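Local structure of isoprenyl transferase (Campylobacter jejuni, 3UGS) at residues 161-166 with 186-191; 41-46 with 124-129. The protein probably catalyses the magnesium-dependent condensation of isopentenyl diphosphate with allylic diphosphates to build a long polyprenyl diphosphate such as undecaprenyl diphosphate. All coordinates share one frame; numbering follows the deposited sequence.

Interaction 1: 161-166 with 186-191; sequences QNLDLP and LWQCSY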
ATOM      1  N   GLN A 161      13.482   0.162 -10.445  1.00 22.53           N
ATOM      2  CA  GLN A 161      14.309   1.174 -11.158  1.00 24.16           C
ATOM      3  C   GLN A 161      13.607   1.740 -12.402  1.00 22.64           C
ATOM      4  O   GLN A 161      14.023   2.718 -12.976  1.00 24.75           O
ATOM      5  CB  GLN A 161      15.684   0.635 -11.575  1.00 25.68           C
ATOM      6  CG  GLN A 161      16.595   0.336 -10.400  1.00 30.11           C
ATOM      7  CD  GLN A 161      16.530   1.429  -9.307  1.00 37.56           C
ATOM      8  OE1 GLN A 161      16.141   1.149  -8.128  1.00 38.35           O
ATOM      9  NE2 GLN A 161      16.931   2.684  -9.675  1.00 34.96           N
ATOM     10  N   ASN A 162      12.566   1.083 -12.823  1.00 20.73           N
ATOM     11  CA  ASN A 162      11.805   1.531 -14.000  1.00 21.53           C
ATOM     12  C   ASN A 162      10.459   2.174 -13.700  1.00 21.29           C
ATOM     13  O   ASN A 162       9.718   2.574 -14.618  1.00 20.86           O
ATOM     14  CB  ASN A 162      11.656   0.417 -15.041  1.00 22.39           C
ATOM     15  CG  ASN A 162      12.945   0.192 -15.820  1.00 22.23           C
ATOM     16  OD1 ASN A 162      13.242   0.959 -16.754  1.00 24.88           O
ATOM     17  ND2 ASN A 162      13.730  -0.824 -15.425  1.00 18.27           N
ATOM     18  N   LEU A 163      10.163   2.282 -12.415  1.00 20.27           N
ATOM     19  CA  LEU A 163       8.981   3.033 -11.976  1.00 19.27           C
ATOM     20  C   LEU A 163       9.144   4.487 -12.405  1.00 19.59           C
ATOM     21  O   LEU A 163      10.228   4.949 -12.652  1.00 18.08           O
ATOM     22  CB  LEU A 163       8.735   2.929 -10.481  1.00 18.66           C
ATOM     23  CG  LEU A 163       8.252   1.593  -9.926  1.00 17.43           C
ATOM     24  CD1 LEU A 163       8.515   1.566  -8.427  1.00 16.88           C
ATOM     25  CD2 LEU A 163       6.783   1.362 -10.253  1.00 17.16           C
ATOM     26  N   ASP A 164       8.019   5.183 -12.560  1.00 21.42           N
ATOM     27  CA  ASP A 164       8.040   6.650 -12.803  1.00 21.28           C
ATOM     28  C   ASP A 164       8.841   7.317 -11.680  1.00 21.47           C
ATOM     29  O   ASP A 164       9.494   8.320 -11.878  1.00 22.40           O
ATOM     30  CB  ASP A 164       6.647   7.258 -12.774  1.00 21.37           C
ATOM     31  CG  ASP A 164       5.882   7.052 -14.055  1.00 23.74           C
ATOM     32  OD1 ASP A 164       6.437   6.499 -15.050  1.00 23.97           O
ATOM     33  OD2 ASP A 164       4.698   7.484 -14.077  1.00 24.22           O
ATOM     34  N   LEU A 165       8.718   6.737 -10.488  1.00 20.69           N
ATOM     35  CA  LEU A 165       9.371   7.230  -9.262  1.00 20.27           C
ATOM     36  C   LEU A 165       9.965   6.100  -8.431  1.00 20.48           C
ATOM     37  O   LEU A 165       9.340   5.582  -7.519  1.00 20.11           O
ATOM     38  CB  LEU A 165       8.405   8.064  -8.415  1.00 20.23           C
ATOM     39  CG  LEU A 165       8.982   8.757  -7.178  1.00 19.85           C
ATOM     40  CD1 LEU A 165      10.090   9.739  -7.504  1.00 18.62           C
ATOM     41  CD2 LEU A 165       7.835   9.439  -6.469  1.00 18.40           C
ATOM     42  N   PRO A 166      11.222   5.748  -8.722  1.00 21.84           N
ATOM     43  CA  PRO A 166      11.894   4.610  -8.083  1.00 21.77           C
ATOM     44  C   PRO A 166      12.074   4.659  -6.571  1.00 22.25           C
ATOM     45  O   PRO A 166      12.255   3.612  -5.919  1.00 24.63           O
ATOM     46  CB  PRO A 166      13.271   4.602  -8.774  1.00 21.00           C
ATOM     47  CG  PRO A 166      13.057   5.285 -10.088  1.00 20.09           C
ATOM     48  CD  PRO A 166      12.094   6.384  -9.735  1.00 20.22           C
ATOM     49  N   LEU A 186       1.781   2.560  -4.284  1.00 20.87           N
ATOM     50  CA  LEU A 186       1.702   1.269  -3.547  1.00 19.52           C
ATOM     51  C   LEU A 186       3.047   0.530  -3.450  1.00 18.96           C
ATOM     52  O   LEU A 186       3.465   0.015  -2.407  1.00 19.12           O
ATOM     53  CB  LEU A 186       0.632   0.382  -4.150  1.00 18.75           C
ATOM     54  CG  LEU A 186      -0.794   0.987  -4.032  1.00 19.50           C
ATOM     55  CD1 LEU A 186      -1.837   0.180  -4.850  1.00 19.44           C
ATOM     56  CD2 LEU A 186      -1.223   1.124  -2.568  1.00 17.77           C
ATOM     57  N   TRP A 187       3.711   0.435  -4.574  1.00 18.76           N
ATOM     58  CA  TRP A 187       4.982  -0.309  -4.625  1.00 18.32           C
ATOM     59  C   TRP A 187       6.026   0.302  -3.694  1.00 18.24           C
ATOM     60  O   TRP A 187       6.676  -0.356  -2.872  1.00 18.02           O
ATOM     61  CB  TRP A 187       5.513  -0.373  -6.041  1.00 18.86           C
ATOM     62  CG  TRP A 187       6.801  -1.136  -6.181  1.00 18.17           C
ATOM     63  CD1 TRP A 187       8.070  -0.719  -5.874  1.00 17.81           C
ATOM     64  CD2 TRP A 187       6.954  -2.486  -6.700  1.00 18.63           C
ATOM     65  NE1 TRP A 187       8.968  -1.702  -6.161  1.00 18.71           N
ATOM     66  CE2 TRP A 187       8.355  -2.766  -6.678  1.00 18.25           C
ATOM     67  CE3 TRP A 187       6.078  -3.438  -7.209  1.00 18.30           C
ATOM     68  CZ2 TRP A 187       8.850  -3.944  -7.119  1.00 19.71           C
ATOM     69  CZ3 TRP A 187       6.569  -4.624  -7.617  1.00 19.01           C
ATOM     70  CH2 TRP A 187       7.942  -4.878  -7.593  1.00 20.26           C
ATOM     71  N   GLN A 188       6.151   1.598  -3.840  1.00 18.83           N
ATOM     72  CA  GLN A 188       7.087   2.427  -3.059  1.00 18.03           C
ATOM     73  C   GLN A 188       6.800   2.393  -1.532  1.00 18.81           C
ATOM     74  O   GLN A 188       7.681   2.550  -0.677  1.00 17.10           O
ATOM     75  CB  GLN A 188       7.086   3.844  -3.567  1.00 17.74           C
ATOM     76  CG  GLN A 188       7.595   4.023  -4.992  1.00 17.35           C
ATOM     77  CD  GLN A 188       6.440   3.971  -6.011  1.00 17.37           C
ATOM     78  OE1 GLN A 188       5.348   3.510  -5.683  1.00 15.93           O
ATOM     79  NE2 GLN A 188       6.680   4.473  -7.240  1.00 16.39           N
ATOM     80  N   CYS A 189       5.550   2.133  -1.219  1.00 19.57           N
ATOM     81  CA  CYS A 189       5.072   2.190   0.166  1.00 20.86           C
ATOM     82  C   CYS A 189       5.149   0.864   0.907  1.00 21.82           C
ATOM     83  O   CYS A 189       4.648   0.732   2.011  1.00 23.77           O
ATOM     84  CB  CYS A 189       3.627   2.727   0.213  1.00 22.39           C
ATOM     85  SG  CYS A 189       3.510   4.557   0.051  1.00 23.58           S
ATOM     86  N   SER A 190       5.763  -0.135   0.298  1.00 22.17           N
ATOM     87  CA  SER A 190       5.714  -1.495   0.879  1.00 23.35           C
ATOM     88  C   SER A 190       6.055  -1.466   2.357  1.00 24.79           C
ATOM     89  O   SER A 190       5.358  -2.075   3.186  1.00 24.73           O
ATOM     90  CB  SER A 190       6.617  -2.505   0.162  1.00 23.99           C
ATOM     91  OG  SER A 190       7.914  -2.025   0.049  1.00 26.18           O
ATOM     92  N   TYR A 191       7.150  -0.755   2.637  1.00 24.18           N
ATOM     93  CA  TYR A 191       7.645  -0.499   4.020  1.00 24.32           C
ATOM     94  C   TYR A 191       7.580   0.975   4.527  1.00 24.08           C
ATOM     95  O   TYR A 191       8.177   1.355   5.525  1.00 21.60           O
ATOM     96  CB  TYR A 191       9.059  -1.030   4.169  1.00 25.37           C
ATOM     97  CG  TYR A 191       9.039  -2.521   4.309  1.00 24.81           C
ATOM     98  CD1 TYR A 191       8.753  -3.123   5.544  1.00 25.34           C
ATOM     99  CD2 TYR A 191       9.242  -3.337   3.213  1.00 24.71           C
ATOM    100  CE1 TYR A 191       8.693  -4.509   5.677  1.00 24.31           C
ATOM    101  CE2 TYR A 191       9.169  -4.719   3.331  1.00 24.28           C
ATOM    102  CZ  TYR A 191       8.896  -5.291   4.564  1.00 24.92           C
ATOM    103  OH  TYR A 191       8.851  -6.667   4.655  1.00 28.47           O
TER
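The nearest CA atoms of the loops 161-166 and 186-191 are those of L163 and W187, 9.0 Å apart, so side chains must bridge the gap; the second loop makes a type I beta turn from W187 to S190. One polar bond does much of the bridging. NE2 of Q188 donates to the carbonyl O of L165 at 2.9 Å, and the N-H...O angle of 169° shows a nearly straight bond. The acceptor lies in the amide plane of Q188, whereas the donor sits tilted 33° from the carbonyl plane of L165. A bend at chi2 (93°) turns the Q188 amide toward this oxygen. The same NE2 is also hydrogen-bonded to OE1 of E139 on helix 136-149, so two acceptors fix the rotation of this buried amide. E139 OE2 in turn accepts a hydrogen bond from the backbone N of L165, so E139 and Q188 together hold both backbone polar groups of L165. Alongside, the CD1 methyl of L163 approaches the W187 indole obliquely, 3.5 Å from its CD1 atom, and lies 3.6 Å from Q188 NE2. The indole NE1 is held separately by T160 OG1, while W187 O bonds to R137 of the second subunit. This buried contact thus joins the connections that precede and follow strand 171-175 of the parallel sheet, beside the dimer interface of this cis-prenyltransferase fold.

Interaction 2: 41-46 with 124-129; sequences KLMEVC and DALCVN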
ATOM      1  N   LYS A  41       4.712  26.261   3.608  1.00 36.94           N
ATOM      2  CA  LYS A  41       5.253  25.846   4.905  1.00 39.67           C
ATOM      3  C   LYS A  41       5.746  24.404   4.884  1.00 37.69           C
ATOM      4  O   LYS A  41       6.784  24.062   5.434  1.00 35.21           O
ATOM      5  CB  LYS A  41       4.237  26.007   6.004  1.00 43.72           C
ATOM      6  CG  LYS A  41       3.948  27.452   6.294  1.00 43.33           C
ATOM      7  CD  LYS A  41       2.814  27.539   7.274  1.00 45.71           C
ATOM      8  CE  LYS A  41       2.918  28.799   8.103  1.00 46.75           C
ATOM      9  NZ  LYS A  41       1.755  28.802   9.021  1.00 50.86           N
ATOM     10  N   LEU A  42       4.981  23.570   4.212  1.00 37.12           N
ATOM     11  CA  LEU A  42       5.373  22.149   4.055  1.00 34.20           C
ATOM     12  C   LEU A  42       6.682  22.100   3.292  1.00 32.64           C
ATOM     13  O   LEU A  42       7.595  21.340   3.621  1.00 32.03           O
ATOM     14  CB  LEU A  42       4.298  21.335   3.336  1.00 34.92           C
ATOM     15  CG  LEU A  42       4.631  19.840   3.133  1.00 34.96           C
ATOM     16  CD1 LEU A  42       4.953  19.111   4.423  1.00 31.60           C
ATOM     17  CD2 LEU A  42       3.495  19.118   2.420  1.00 32.64           C
ATOM     18  N   MET A  43       6.777  22.937   2.264  1.00 31.81           N
ATOM     19  CA  MET A  43       8.005  22.937   1.401  1.00 34.21           C
ATOM     20  C   MET A  43       9.235  23.496   2.141  1.00 34.28           C
ATOM     21  O   MET A  43      10.359  23.023   2.019  1.00 35.56           O
ATOM     22  CB  MET A  43       7.793  23.660   0.077  1.00 36.96           C
ATOM     23  CG  MET A  43       7.268  22.741  -1.028  1.00 37.42           C
ATOM     24  SD  MET A  43       6.344  23.505  -2.378  1.00 39.74           S
ATOM     25  CE  MET A  43       7.672  24.364  -3.192  1.00 43.65           C
ATOM     26  N   GLU A  44       8.982  24.495   2.955  1.00 34.34           N
ATOM     27  CA  GLU A  44      10.040  25.060   3.802  1.00 33.34           C
ATOM     28  C   GLU A  44      10.486  24.003   4.840  1.00 32.52           C
ATOM     29  O   GLU A  44      11.667  23.823   5.115  1.00 30.47           O
ATOM     30  CB  GLU A  44       9.584  26.365   4.462  1.00 31.61           C
ATOM     31  N   VAL A  45       9.507  23.297   5.397  1.00 31.87           N
ATOM     32  CA  VAL A  45       9.790  22.253   6.433  1.00 32.64           C
ATOM     33  C   VAL A  45      10.651  21.098   5.858  1.00 32.48           C
ATOM     34  O   VAL A  45      11.559  20.566   6.464  1.00 32.22           O
ATOM     35  CB  VAL A  45       8.508  21.664   7.044  1.00 32.11           C
ATOM     36  CG1 VAL A  45       8.843  20.410   7.845  1.00 31.01           C
ATOM     37  CG2 VAL A  45       7.844  22.678   7.949  1.00 31.34           C
ATOM     38  N   CYS A  46      10.340  20.745   4.632  1.00 34.16           N
ATOM     39  CA  CYS A  46      11.097  19.706   3.909  1.00 31.18           C
ATOM     40  C   CYS A  46      12.552  20.051   3.752  1.00 31.37           C
ATOM     41  O   CYS A  46      13.433  19.212   3.926  1.00 29.52           O
ATOM     42  CB  CYS A  46      10.494  19.433   2.531  1.00 32.18           C
ATOM     43  SG  CYS A  46       8.969  18.434   2.607  1.00 30.75           S
ATOM     44  N   ASP A 124      18.062  22.034  -7.205  1.00 36.71           N
ATOM     45  CA  ASP A 124      18.822  21.167  -6.254  1.00 38.90           C
ATOM     46  C   ASP A 124      18.185  20.895  -4.885  1.00 35.25           C
ATOM     47  O   ASP A 124      18.515  19.962  -4.219  1.00 33.74           O
ATOM     48  CB  ASP A 124      20.184  21.875  -5.949  1.00 39.80           C
ATOM     49  CG  ASP A 124      21.368  20.976  -6.171  1.00 42.88           C
ATOM     50  OD1 ASP A 124      21.171  19.750  -6.224  1.00 53.42           O
ATOM     51  OD2 ASP A 124      22.497  21.476  -6.313  1.00 47.84           O
ATOM     52  N   ALA A 125      17.372  21.821  -4.429  1.00 33.08           N
ATOM     53  CA  ALA A 125      17.036  21.950  -2.971  1.00 32.56           C
ATOM     54  C   ALA A 125      15.866  21.085  -2.471  1.00 34.14           C
ATOM     55  O   ALA A 125      15.832  20.625  -1.328  1.00 34.17           O
ATOM     56  CB  ALA A 125      16.747  23.414  -2.627  1.00 30.02           C
ATOM     57  N   LEU A 126      14.878  20.947  -3.342  1.00 33.61           N
ATOM     58  CA  LEU A 126      13.728  20.081  -3.116  1.00 30.85           C
ATOM     59  C   LEU A 126      13.167  19.638  -4.452  1.00 33.49           C
ATOM     60  O   LEU A 126      13.118  20.428  -5.417  1.00 35.24           O
ATOM     61  CB  LEU A 126      12.638  20.794  -2.317  1.00 29.22           C
ATOM     62  CG  LEU A 126      11.374  20.012  -2.016  1.00 27.36           C
ATOM     63  CD1 LEU A 126      11.714  18.770  -1.210  1.00 27.74           C
ATOM     64  CD2 LEU A 126      10.361  20.868  -1.281  1.00 25.87           C
ATOM     65  N   CYS A 127      12.723  18.385  -4.477  1.00 30.70           N
ATOM     66  CA  CYS A 127      12.090  17.802  -5.648  1.00 30.05           C
ATOM     67  C   CYS A 127      10.614  17.453  -5.374  1.00 30.12           C
ATOM     68  O   CYS A 127      10.310  16.552  -4.632  1.00 28.29           O
ATOM     69  CB  CYS A 127      12.846  16.591  -6.143  1.00 32.03           C
ATOM     70  SG  CYS A 127      12.086  15.908  -7.651  1.00 39.33           S
ATOM     71  N   VAL A 128       9.722  18.222  -5.988  1.00 29.16           N
ATOM     72  CA  VAL A 128       8.289  18.029  -5.865  1.00 27.20           C
ATOM     73  C   VAL A 128       7.757  17.126  -6.980  1.00 28.80           C
ATOM     74  O   VAL A 128       7.667  17.494  -8.174  1.00 29.67           O
ATOM     75  CB  VAL A 128       7.518  19.338  -5.863  1.00 28.57           C
ATOM     76  CG1 VAL A 128       6.016  19.042  -5.811  1.00 27.06           C
ATOM     77  CG2 VAL A 128       7.953  20.212  -4.697  1.00 25.07           C
ATOM     78  N   ASN A 129       7.427  15.916  -6.555  1.00 29.59           N
ATOM     79  CA  ASN A 129       6.842  14.874  -7.439  1.00 28.76           C
ATOM     80  C   ASN A 129       5.305  14.980  -7.447  1.00 28.07           C
ATOM     81  O   ASN A 129       4.631  14.777  -6.438  1.00 25.35           O
ATOM     82  CB  ASN A 129       7.249  13.472  -7.029  1.00 27.59           C
ATOM     83  CG  ASN A 129       8.749  13.317  -6.910  1.00 27.34           C
ATOM     84  OD1 ASN A 129       9.465  13.590  -7.864  1.00 30.34           O
ATOM     85  ND2 ASN A 129       9.232  12.858  -5.752  1.00 26.65           N
TER
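L126 meets M43 and C46 of the helix through its two methyls, and the three side chains make an apolar seam with no hydrogen bond across it. CD2 of L126 is 3.6 Å from CG of M43, the closest approach between the segments, and the two side chains cross at about a right angle. The other branch, L126 CD1, lies 4.0 Å from CB of C46, so the leucine fork meets residues three positions apart on one helical face. With CG anti to the backbone N (chi1 180°), the L126 side chain extends from the strand toward the helix. Farther along the strand, V128 joins more loosely, its CG2 lying 4.3 Å from SD of M43. L126 and V128 both direct their CB toward the helix, as the alternation of a strand requires, with C127 between them turned the other way. The axes of helix 41-46 and strand 126-129 approach to 9.8 Å at 134° between their N-to-C directions, a separation that fits side-chain layers between a helix and a sheet. Outside the pair, M43 also touches F89, V94 and L54, and C46 touches I51. Backbone bonds tie L126 and V128 to R95 of strand 94-99 and C127 to S52 and L54, placing the contact where helix 34-48 packs on strand 126-134 between strands 94-99 and 53-60, with helix 206-218 against L42 and V45.

Along the chain the two contacts come in series: interaction 2 closes at residue 129 before interaction 1 opens at 161. Their centres lie 20 Å apart in the same prenyltransferase domain, yet they meet directly, with CD1 of L165 packed 3.7 Å from ND2 of N129. Interaction 2 fastens a helix to strand 126-134 of the six-stranded parallel sheet. Interaction 1 joins loops beside strand 171-175, three places across that sheet. Helix 136-149, which follows strand 126-134, supplies E139 to interaction 1. Their surroundings differ: the second subunit reaches interaction 1 but does not touch the segments of interaction 2, so one contact borders the dimer interface and the other lies within the subunit.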